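Local structure of putative NAD dependent dehydrogenase (Micromonospora echinospora, 6NOR) at residues Arg57-Arg60 and Val61-Leu65; Phe184-Lys187 and Ala188-Gly191. The protein binds NAD and probably acts as an oxidoreductase in the biosynthesis of gentamicin. All coordinates share one frame; numbering follows the deposited sequence.

Contact 1: Arg57-Arg60 and Val61-Leu65. With NAD (nicotinamide-adenine-dinucleotide), chain G.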
loop_
_atom_site.group_PDB
_atom_site.type_symbol
_atom_site.label_atom_id
_atom_site.label_comp_id
_atom_site.label_asym_id
_atom_site.label_seq_id
_atom_site.Cartn_x
_atom_site.Cartn_y
_atom_site.Cartn_z
ATOM N N ARG A 57 -41.056 5.665 16.672
ATOM C CA ARG A 57 -41.626 5.766 18.010
ATOM C C ARG A 57 -41.291 7.129 18.608
ATOM O O ARG A 57 -42.106 7.704 19.312
ATOM C CB ARG A 57 -41.132 4.630 18.922
ATOM C CG ARG A 57 -39.656 4.685 19.285
ATOM C CD ARG A 57 -39.315 3.783 20.478
ATOM N NE ARG A 57 -40.016 4.200 21.688
ATOM C CZ ARG A 57 -39.682 5.253 22.427
ATOM N NH1 ARG A 57 -38.649 6.014 22.092
ATOM N NH2 ARG A 57 -40.387 5.548 23.505
ATOM N N ASP A 58 -40.094 7.639 18.322
ATOM C CA ASP A 58 -39.662 8.957 18.796
ATOM C C ASP A 58 -40.074 10.036 17.798
ATOM O O ASP A 58 -39.495 10.140 16.712
ATOM C CB ASP A 58 -38.147 8.970 19.019
ATOM C CG ASP A 58 -37.601 10.350 19.416
ATOM O OD1 ASP A 58 -37.899 11.365 18.752
ATOM O OD2 ASP A 58 -36.837 10.419 20.399
ATOM N N GLU A 59 -41.048 10.855 18.183
ATOM C CA GLU A 59 -41.627 11.825 17.267
ATOM C C GLU A 59 -40.646 12.914 16.837
ATOM O O GLU A 59 -40.675 13.347 15.689
ATOM C CB GLU A 59 -42.867 12.466 17.882
ATOM C CG GLU A 59 -43.599 13.357 16.902
ATOM C CD GLU A 59 -44.965 13.770 17.385
ATOM O OE1 GLU A 59 -45.638 12.967 18.073
ATOM O OE2 GLU A 59 -45.372 14.904 17.061
ATOM N N ARG A 60 -39.777 13.349 17.743
ATOM C CA ARG A 60 -38.784 14.356 17.396
ATOM C C ARG A 60 -37.851 13.862 16.304
ATOM O O ARG A 60 -37.585 14.572 15.334
ATOM C CB ARG A 60 -37.965 14.766 18.614
ATOM C CG ARG A 60 -37.011 15.916 18.341
ATOM C CD ARG A 60 -35.561 15.512 18.576
ATOM N NE ARG A 60 -35.354 14.989 19.925
ATOM C CZ ARG A 60 -35.181 15.751 21.003
ATOM N NH1 ARG A 60 -35.196 17.073 20.890
ATOM N NH2 ARG A 60 -34.998 15.194 22.193
ATOM N N VAL A 61 -37.354 12.642 16.469
ATOM C CA VAL A 61 -36.482 12.022 15.477
ATOM C C VAL A 61 -37.218 11.796 14.162
ATOM O O VAL A 61 -36.709 12.099 13.086
ATOM C CB VAL A 61 -35.917 10.684 15.990
ATOM C CG1 VAL A 61 -35.349 9.856 14.845
ATOM C CG2 VAL A 61 -34.863 10.948 17.043
ATOM N N GLY A 62 -38.428 11.273 14.262
ATOM C CA GLY A 62 -39.259 11.077 13.100
ATOM C C GLY A 62 -39.516 12.386 12.386
ATOM O O GLY A 62 -39.428 12.465 11.161
ATOM N N THR A 63 -39.817 13.423 13.156
ATOM C CA THR A 63 -40.184 14.702 12.579
ATOM C C THR A 63 -38.995 15.343 11.887
ATOM O O THR A 63 -39.124 15.869 10.781
ATOM C CB THR A 63 -40.753 15.649 13.647
ATOM O OG1 THR A 63 -42.094 15.251 13.956
ATOM C CG2 THR A 63 -40.755 17.071 13.157
ATOM N N ASP A 64 -37.831 15.263 12.517
ATOM C CA ASP A 64 -36.607 15.809 11.940
ATOM C C ASP A 64 -36.283 15.176 10.588
ATOM O O ASP A 64 -35.900 15.867 9.650
ATOM C CB ASP A 64 -35.432 15.622 12.904
ATOM C CG ASP A 64 -35.553 16.496 14.159
ATOM O OD1 ASP A 64 -36.603 17.160 14.341
ATOM O OD2 ASP A 64 -34.602 16.510 14.974
ATOM N N LEU A 65 -36.452 13.864 10.478
ATOM C CA LEU A 65 -36.215 13.206 9.205
ATOM C C LEU A 65 -37.263 13.609 8.169
ATOM O O LEU A 65 -36.923 13.968 7.048
ATOM C CB LEU A 65 -36.182 11.679 9.374
ATOM C CG LEU A 65 -35.709 10.907 8.134
ATOM C CD1 LEU A 65 -34.308 11.355 7.687
ATOM C CD2 LEU A 65 -35.756 9.399 8.339
HETATM P PA NAD G . -30.818 3.549 15.233
HETATM O O1A NAD G . -30.815 3.304 16.761
HETATM O O2A NAD G . -29.929 4.656 14.806
HETATM O O5B NAD G . -32.279 3.881 14.770
HETATM C C5B NAD G . -33.335 3.032 15.184
HETATM C C4B NAD G . -34.636 3.854 14.988
HETATM O O4B NAD G . -35.688 3.090 15.062
HETATM C C3B NAD G . -34.763 4.847 16.121
HETATM O O3B NAD G . -35.067 6.064 15.585
HETATM C C2B NAD G . -35.942 4.304 16.974
HETATM O O2B NAD G . -36.629 5.444 17.605
HETATM C C1B NAD G . -36.688 3.783 16.087
HETATM N N9A NAD G . -37.539 2.720 16.590
HETATM C C8A NAD G . -37.322 1.824 17.574
HETATM N N7A NAD G . -38.401 1.006 17.631
HETATM C C5A NAD G . -39.271 1.395 16.698
HETATM C C6A NAD G . -40.504 0.934 16.343
HETATM N N6A NAD G . -41.191 -0.123 16.897
HETATM N N1A NAD G . -41.168 1.504 15.348
HETATM C C2A NAD G . -40.639 2.566 14.693
HETATM N N3A NAD G . -39.418 3.031 15.053
HETATM C C4A NAD G . -38.735 2.448 16.044
HETATM O O3 NAD G . -30.398 2.215 14.561
HETATM P PN NAD G . -29.841 1.993 13.085
HETATM O O1N NAD G . -30.464 2.871 12.050
HETATM O O2N NAD G . -28.329 2.140 13.086
HETATM O O5D NAD G . -30.196 0.499 12.729
HETATM C C5D NAD G . -31.501 0.142 12.316
HETATM C C4D NAD G . -31.428 -1.145 11.469
HETATM O O4D NAD G . -30.641 -1.020 10.439
HETATM C C3D NAD G . -30.816 -2.308 12.307
HETATM O O3D NAD G . -31.467 -3.413 12.030
HETATM C C2D NAD G . -29.341 -2.353 11.855
HETATM O O2D NAD G . -28.799 -3.725 12.066
HETATM C C1D NAD G . -29.401 -2.035 10.592
HETATM N N1N NAD G . -28.202 -1.404 10.125
HETATM C C2N NAD G . -27.725 -1.740 8.864
HETATM C C3N NAD G . -26.562 -1.158 8.355
HETATM C C7N NAD G . -26.090 -1.602 6.961
HETATM O O7N NAD G . -25.072 -1.208 6.526
HETATM N N7N NAD G . -26.883 -2.520 6.217
HETATM C C4N NAD G . -25.843 -0.242 9.089
HETATM C C5N NAD G . -26.321 0.108 10.353
HETATM C C6N NAD G . -27.506 -0.482 10.869
#

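Contact 2: Phe184-Lys187 and Ala188-Gly191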
loop_
_atom_site.group_PDB
_atom_site.type_symbol
_atom_site.label_atom_id
_atom_site.label_comp_id
_atom_site.label_asym_id
_atom_site.label_seq_id
_atom_site.Cartn_x
_atom_site.Cartn_y
_atom_site.Cartn_z
ATOM N N PHE A 184 -28.260 -2.122 20.358
ATOM C CA PHE A 184 -27.353 -3.100 19.763
ATOM C C PHE A 184 -26.734 -4.047 20.787
ATOM O O PHE A 184 -26.343 -5.136 20.430
ATOM C CB PHE A 184 -26.211 -2.419 19.022
ATOM C CG PHE A 184 -26.573 -1.874 17.664
ATOM C CD1 PHE A 184 -27.094 -0.602 17.532
ATOM C CD2 PHE A 184 -26.306 -2.600 16.523
ATOM C CE1 PHE A 184 -27.374 -0.074 16.304
ATOM C CE2 PHE A 184 -26.587 -2.076 15.270
ATOM C CZ PHE A 184 -27.125 -0.808 15.165
ATOM N N ARG A 185 -26.625 -3.636 22.049
ATOM C CA ARG A 185 -25.868 -4.441 23.006
ATOM C C ARG A 185 -26.726 -5.347 23.915
ATOM O O ARG A 185 -26.202 -5.957 24.836
ATOM C CB ARG A 185 -24.974 -3.533 23.845
ATOM C CG ARG A 185 -23.922 -2.839 22.987
ATOM C CD ARG A 185 -22.849 -2.124 23.788
ATOM N NE ARG A 185 -21.681 -1.805 22.956
ATOM C CZ ARG A 185 -20.612 -2.589 22.827
ATOM N NH1 ARG A 185 -20.537 -3.751 23.468
ATOM N NH2 ARG A 185 -19.613 -2.216 22.054
ATOM N N SER A 186 -28.021 -5.477 23.617
ATOM C CA SER A 186 -28.882 -6.411 24.344
ATOM C C SER A 186 -29.454 -7.484 23.436
ATOM O O SER A 186 -29.967 -7.167 22.379
ATOM C CB SER A 186 -30.028 -5.673 25.023
ATOM O OG SER A 186 -29.541 -4.890 26.099
ATOM N N LYS A 187 -29.362 -8.746 23.855
ATOM C CA LYS A 187 -29.950 -9.870 23.129
ATOM C C LYS A 187 -31.420 -9.650 22.839
ATOM O O LYS A 187 -31.882 -9.897 21.741
ATOM C CB LYS A 187 -29.815 -11.177 23.904
ATOM C CG LYS A 187 -28.494 -11.875 23.789
ATOM C CD LYS A 187 -28.418 -12.966 24.853
ATOM C CE LYS A 187 -27.112 -13.730 24.815
ATOM N NZ LYS A 187 -27.061 -14.743 25.898
ATOM N N ALA A 188 -32.143 -9.183 23.845
ATOM C CA ALA A 188 -33.575 -8.984 23.722
ATOM C C ALA A 188 -33.905 -8.108 22.515
ATOM O O ALA A 188 -34.855 -8.378 21.792
ATOM C CB ALA A 188 -34.147 -8.366 25.007
ATOM N N THR A 189 -33.121 -7.058 22.301
ATOM C CA THR A 189 -33.430 -6.124 21.230
ATOM C C THR A 189 -32.601 -6.363 19.978
ATOM O O THR A 189 -32.976 -5.925 18.900
ATOM C CB THR A 189 -33.224 -4.670 21.674
ATOM O OG1 THR A 189 -32.074 -4.607 22.525
ATOM C CG2 THR A 189 -34.427 -4.168 22.427
ATOM N N ALA A 190 -31.479 -7.058 20.113
ATOM C CA ALA A 190 -30.541 -7.146 18.993
ATOM C C ALA A 190 -30.331 -8.549 18.434
ATOM O O ALA A 190 -29.865 -8.699 17.311
ATOM C CB ALA A 190 -29.199 -6.553 19.404
ATOM N N GLY A 191 -30.657 -9.578 19.208
ATOM C CA GLY A 191 -30.427 -10.940 18.759
ATOM C C GLY A 191 -29.045 -11.435 19.132
ATOM O O GLY A 191 -28.887 -12.524 19.657
#

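Contact 1: Arg57-Arg60 and Val61-Leu65
D58 caps the N-terminus of helix 59-69 by bonding to V61, a local contact at the helix start of the Rossmann beta-alpha-beta unit that runs from strand 49-55 to strand 72-74, next to the adenosine half of NAD. The cap is nearly straight: V61 N donates to D58 OD1 over 2.7 Å with an N-H...O angle of 176°, although the donor stands above the carboxylate plane. D58 CG lies anti to its own backbone N (chi1 176°), which swings the carboxylate over the first turn and lets V61 CG2 pack 3.7 Å from D58 CG, the two side chains crossing at about a right angle. Behind the cap the helical bonds begin, with G62 N donating to D58 O at 2.9 Å. The amides of T63 and D64 reach back one turn to E59 O and R60 O, and T63 OG1 adds a weak bond of 2.9 Å to E59 O. R60 and D64 run side by side pointing the same way, yet R60 NE stays 5.2 Å from D64 OD2, too far for a salt bridge. On the cofactor side, R57 CG comes within 3.5 Å of NAD O2B, its CD lying over the imidazole part of the adenine, and V61 CG1 faces O3B of the same ribose. D56, which binds NAD, also accepts from D58 N, tying the cap to the ribose site. Were the carboxylate replaced by an alanine here, the amide of V61 would probably lose its side-chain acceptor and the helix start beside the ribose would be likely to fray. With the N-terminal end of the helix facing it, the carboxylate of D58 is probably stabilised in its ionised form.

Contact 2: Phe184-Lys187 and Ala188-Gly191
The carbonyl oxygen of F184 sits 3.3 Å from A190 CB, whereas the phenyl ring, the one aromatic group of this turn, heads off the other way and gives neither face to 188-191. Its far end instead reaches the cofactor, with F184 CZ beside the NAD pyrophosphate, and P179 packs against it from a nearby loop. The other flat groups that meet are peptides. S186 O, at the N-cap of helix 187-190, takes A190 N at 2.7 Å, the donor lying close to the line of the carbonyl though the bond is bent at the hydrogen (132°), and a weak bond from T189 N besides. A190 CB, pointing back toward 184-187, is wedged 3.1 Å from the same S186 O. K187 O receives G191 N at 2.8 Å and closes the short helix, and G191, with its positive phi, leaves it in a conformation that suits glycine. T189 OG1 stands between backbone N and carbonyl carbon (chi1 38°), a setting that brings it 3.4 Å from S186 CB while its hydrogen bond goes to W183 O. S186 OG makes no capping bond. Around the turn, R185 forms a salt bridge with D233, and K187 N is held by D230. This single-turn helix follows strand 167-175 through a loop and precedes helix 194-197, with F184, in the 3-10 turn before it, facing NAD.

Contact 1 is the start of a helix and contact 2 a whole single-turn one, both beside the same NAD, but they lie in different parts of the protein, contact 1 in the Rossmann fold and contact 2 in the GFO/IDH/MocA C-terminal domain. Their centres lie about 22 Å apart and they share no element. Contact 1 is a surface site near the adenosine end, where a side-chain carboxylate caps a full-length helix. Contact 2 is partly buried near the pyrophosphate; between its two segments it is held by bonds to backbone carbonyls, its N-cap serine contributing no side-chain bond. A single carboxylate cap thus sets the first apart, while the second brings an aromatic ring to the cofactor and leaves its helix through a glycine with positive phi.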